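Local coordinates for aromatic-L-amino-acid decarboxylase (Catharanthus roseus, PDB 6EEW), which decarboxylates L-tryptophan to tryptamine and 5-hydroxy-L-tryptophan to serotonin, using pyridoxal 5'-phosphate as cofactor, at residues A401-E406 / T477-V482. Residues are numbered along the deposited sequence; the frame is centred on the assembly and turned at random.
Unlike the reference sequence in segment 401-406: Ala401 (reference Gly).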
ATOM      1  N   ALA A 401      -4.289  26.809 -15.980  1.00 50.33           N
ATOM      2  CA  ALA A 401      -4.482  26.014 -17.189  1.00 51.80           C
ATOM      3  C   ALA A 401      -5.350  26.741 -18.217  1.00 58.27           C
ATOM      4  O   ALA A 401      -5.065  26.700 -19.418  1.00 61.68           O
ATOM      5  CB  ALA A 401      -5.097  24.664 -16.831  1.00 47.70           C
ATOM      6  N   LYS A 402      -6.437  27.376 -17.771  1.00 65.17           N
ATOM      7  CA  LYS A 402      -7.279  28.149 -18.683  1.00 61.38           C
ATOM      8  C   LYS A 402      -6.475  29.253 -19.351  1.00 56.53           C
ATOM      9  O   LYS A 402      -6.600  29.495 -20.560  1.00 55.69           O
ATOM     10  CB  LYS A 402      -8.467  28.725 -17.912  1.00 62.15           C
ATOM     11  CG  LYS A 402      -9.613  29.264 -18.753  1.00 66.27           C
ATOM     12  CD  LYS A 402     -10.764  29.682 -17.843  1.00 69.51           C
ATOM     13  CE  LYS A 402     -11.980  30.175 -18.626  1.00 70.94           C
ATOM     14  NZ  LYS A 402     -11.689  31.417 -19.375  1.00 69.91           N
ATOM     15  N   MET A 403      -5.653  29.947 -18.565  1.00 59.92           N
ATOM     16  CA  MET A 403      -4.753  30.960 -19.103  1.00 61.93           C
ATOM     17  C   MET A 403      -3.828  30.371 -20.166  1.00 58.94           C
ATOM     18  O   MET A 403      -3.633  30.965 -21.237  1.00 54.45           O
ATOM     19  CB  MET A 403      -3.965  31.570 -17.942  1.00 69.77           C
ATOM     20  CG  MET A 403      -3.060  32.732 -18.259  1.00 83.19           C
ATOM     21  SD  MET A 403      -2.315  33.347 -16.727  1.00 91.43           S
ATOM     22  CE  MET A 403      -1.309  31.944 -16.234  1.00 87.03           C
ATOM     23  N   PHE A 404      -3.227  29.203 -19.880  1.00 53.80           N
ATOM     24  CA  PHE A 404      -2.339  28.587 -20.868  1.00 54.66           C
ATOM     25  C   PHE A 404      -3.088  28.210 -22.142  1.00 57.46           C
ATOM     26  O   PHE A 404      -2.568  28.375 -23.255  1.00 61.29           O
ATOM     27  CB  PHE A 404      -1.646  27.348 -20.300  1.00 54.85           C
ATOM     28  CG  PHE A 404      -0.769  26.661 -21.307  1.00 53.06           C
ATOM     29  CD1 PHE A 404       0.551  27.049 -21.465  1.00 51.74           C
ATOM     30  CD2 PHE A 404      -1.280  25.666 -22.136  1.00 54.25           C
ATOM     31  CE1 PHE A 404       1.355  26.446 -22.410  1.00 57.14           C
ATOM     32  CE2 PHE A 404      -0.483  25.058 -23.085  1.00 57.14           C
ATOM     33  CZ  PHE A 404       0.841  25.443 -23.220  1.00 59.40           C
ATOM     34  N   GLU A 405      -4.307  27.685 -21.997  1.00 57.72           N
ATOM     35  CA  GLU A 405      -5.115  27.365 -23.169  1.00 60.38           C
ATOM     36  C   GLU A 405      -5.373  28.611 -24.002  1.00 68.45           C
ATOM     37  O   GLU A 405      -5.262  28.585 -25.234  1.00 70.69           O
ATOM     38  CB  GLU A 405      -6.446  26.753 -22.736  1.00 56.38           C
ATOM     39  CG  GLU A 405      -7.419  26.568 -23.885  1.00 59.84           C
ATOM     40  CD  GLU A 405      -8.818  26.242 -23.412  1.00 63.55           C
ATOM     41  OE1 GLU A 405      -9.077  26.343 -22.191  1.00 67.23           O
ATOM     42  OE2 GLU A 405      -9.659  25.884 -24.261  1.00 67.59           O
ATOM     43  N   GLU A 406      -5.702  29.719 -23.336  1.00 72.15           N
ATOM     44  CA  GLU A 406      -5.962  30.968 -24.047  1.00 72.49           C
ATOM     45  C   GLU A 406      -4.731  31.414 -24.821  1.00 68.42           C
ATOM     46  O   GLU A 406      -4.829  31.804 -25.990  1.00 65.12           O
ATOM     47  CB  GLU A 406      -6.389  32.033 -23.043  1.00 71.38           C
ATOM     48  CG  GLU A 406      -7.645  31.655 -22.283  1.00 78.65           C
ATOM     49  CD  GLU A 406      -7.968  32.632 -21.170  1.00 86.00           C
ATOM     50  OE1 GLU A 406      -7.393  33.740 -21.160  1.00 90.94           O
ATOM     51  OE2 GLU A 406      -8.797  32.289 -20.300  1.00 87.32           O
ATOM     52  N   THR A 477       4.516  25.250  -8.722  1.00 59.34           N
ATOM     53  CA  THR A 477       4.262  26.007  -9.938  1.00 55.29           C
ATOM     54  C   THR A 477       3.465  27.279  -9.653  1.00 57.82           C
ATOM     55  O   THR A 477       2.378  27.227  -9.063  1.00 61.23           O
ATOM     56  CB  THR A 477       3.512  25.128 -10.930  1.00 54.78           C
ATOM     57  OG1 THR A 477       4.272  23.936 -11.161  1.00 59.06           O
ATOM     58  CG2 THR A 477       3.320  25.856 -12.243  1.00 50.67           C
ATOM     59  N   GLU A 478       4.004  28.422 -10.088  1.00 54.98           N
ATOM     60  CA  GLU A 478       3.328  29.716 -10.050  1.00 54.35           C
ATOM     61  C   GLU A 478       3.144  30.272 -11.461  1.00 56.65           C
ATOM     62  O   GLU A 478       3.647  29.733 -12.448  1.00 52.82           O
ATOM     63  CB  GLU A 478       4.102  30.723  -9.183  1.00 54.41           C
ATOM     64  CG  GLU A 478       4.088  30.395  -7.702  1.00 60.11           C
ATOM     65  CD  GLU A 478       5.004  31.295  -6.905  1.00 75.67           C
ATOM     66  OE1 GLU A 478       6.139  31.550  -7.370  1.00 80.30           O
ATOM     67  OE2 GLU A 478       4.598  31.740  -5.811  1.00 82.83           O
ATOM     68  N   GLU A 479       2.423  31.389 -11.546  1.00 63.69           N
ATOM     69  CA  GLU A 479       1.991  31.890 -12.847  1.00 65.84           C
ATOM     70  C   GLU A 479       3.172  32.119 -13.787  1.00 60.07           C
ATOM     71  O   GLU A 479       3.106  31.787 -14.983  1.00 64.04           O
ATOM     72  CB  GLU A 479       1.177  33.165 -12.655  1.00 75.11           C
ATOM     73  CG  GLU A 479       0.682  33.778 -13.945  1.00 86.39           C
ATOM     74  CD  GLU A 479      -0.252  34.934 -13.703  1.00 96.60           C
ATOM     75  OE1 GLU A 479      -0.884  34.956 -12.626  1.00 99.68           O
ATOM     76  OE2 GLU A 479      -0.346  35.820 -14.580  1.00102.86           O
ATOM     77  N   HIS A 480       4.258  32.703 -13.281  1.00 59.45           N
ATOM     78  CA  HIS A 480       5.381  32.989 -14.167  1.00 64.47           C
ATOM     79  C   HIS A 480       6.014  31.715 -14.705  1.00 63.74           C
ATOM     80  O   HIS A 480       6.601  31.733 -15.791  1.00 64.46           O
ATOM     81  CB  HIS A 480       6.428  33.843 -13.456  1.00 69.84           C
ATOM     82  CG  HIS A 480       6.980  33.209 -12.225  1.00 76.69           C
ATOM     83  ND1 HIS A 480       8.099  32.407 -12.241  1.00 79.43           N
ATOM     84  CD2 HIS A 480       6.581  33.277 -10.932  1.00 78.80           C
ATOM     85  CE1 HIS A 480       8.359  31.993 -11.014  1.00 79.16           C
ATOM     86  NE2 HIS A 480       7.454  32.508 -10.202  1.00 79.36           N
ATOM     87  N   HIS A 481       5.905  30.598 -13.983  1.00 64.12           N
ATOM     88  CA  HIS A 481       6.420  29.347 -14.524  1.00 60.46           C
ATOM     89  C   HIS A 481       5.681  28.964 -15.797  1.00 65.72           C
ATOM     90  O   HIS A 481       6.296  28.575 -16.797  1.00 66.77           O
ATOM     91  CB  HIS A 481       6.316  28.230 -13.490  1.00 66.31           C
ATOM     92  CG  HIS A 481       7.220  28.414 -12.316  1.00 63.51           C
ATOM     93  ND1 HIS A 481       6.749  28.650 -11.043  1.00 60.57           N
ATOM     94  CD2 HIS A 481       8.570  28.394 -12.222  1.00 64.23           C
ATOM     95  CE1 HIS A 481       7.771  28.770 -10.214  1.00 63.18           C
ATOM     96  NE2 HIS A 481       8.888  28.620 -10.905  1.00 64.54           N
ATOM     97  N   VAL A 482       4.352  29.051 -15.771  1.00 69.06           N
ATOM     98  CA  VAL A 482       3.576  28.724 -16.962  1.00 66.08           C
ATOM     99  C   VAL A 482       3.903  29.696 -18.079  1.00 61.46           C
ATOM    100  O   VAL A 482       4.049  29.299 -19.245  1.00 58.15           O
ATOM    101  CB  VAL A 482       2.069  28.707 -16.642  1.00 66.16           C
ATOM    102  CG1 VAL A 482       1.256  28.352 -17.886  1.00 67.16           C
ATOM    103  CG2 VAL A 482       1.793  27.728 -15.539  1.00 59.43           C
TER
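Helix-to-helix packing in the C-terminal part of this group II decarboxylase joins helix 375-409 to the first turn of the last helix, 479-496, through Met403 and Phe404 on one side and Glu479 and Val482 on the other. The closest CA atoms across the two segments are those of Phe404 and Val482, 7.1 Å apart. Val482 CG1, anti to the backbone N (chi1 -179°), approaches the Phe404 ring obliquely and lies 3.9 Å from Phe404 CD1; the same methyl also touches Phe404 CB. The Phe404 ring is also edge-to-face with Phe427 of strand 424-429 and touches Ile489, two turns further along the last helix, while Val482 also meets Met400 and Trp407. Nearer the surface, the Met403 chain runs extended until it bends at chi3 (65°), which brings its methyl CE to 3.5 Å from Glu479 CG. The two side chains cross at about a right angle. Met403 SD is 3.8 Å from Glu479 OE2, but that carboxylate forms a salt bridge with Arg483 on its own helix. Where the last helix starts, Glu478 holds the N-cap position, and its backbone N donates to His481 ND1 at 2.9 Å, nearly straight at 169°. Between the segments the adhesion is therefore apolar: methyls and a thioether meet a ring and the aliphatic part of a glutamate, whose charge is probably balanced by Arg483 of its own helix.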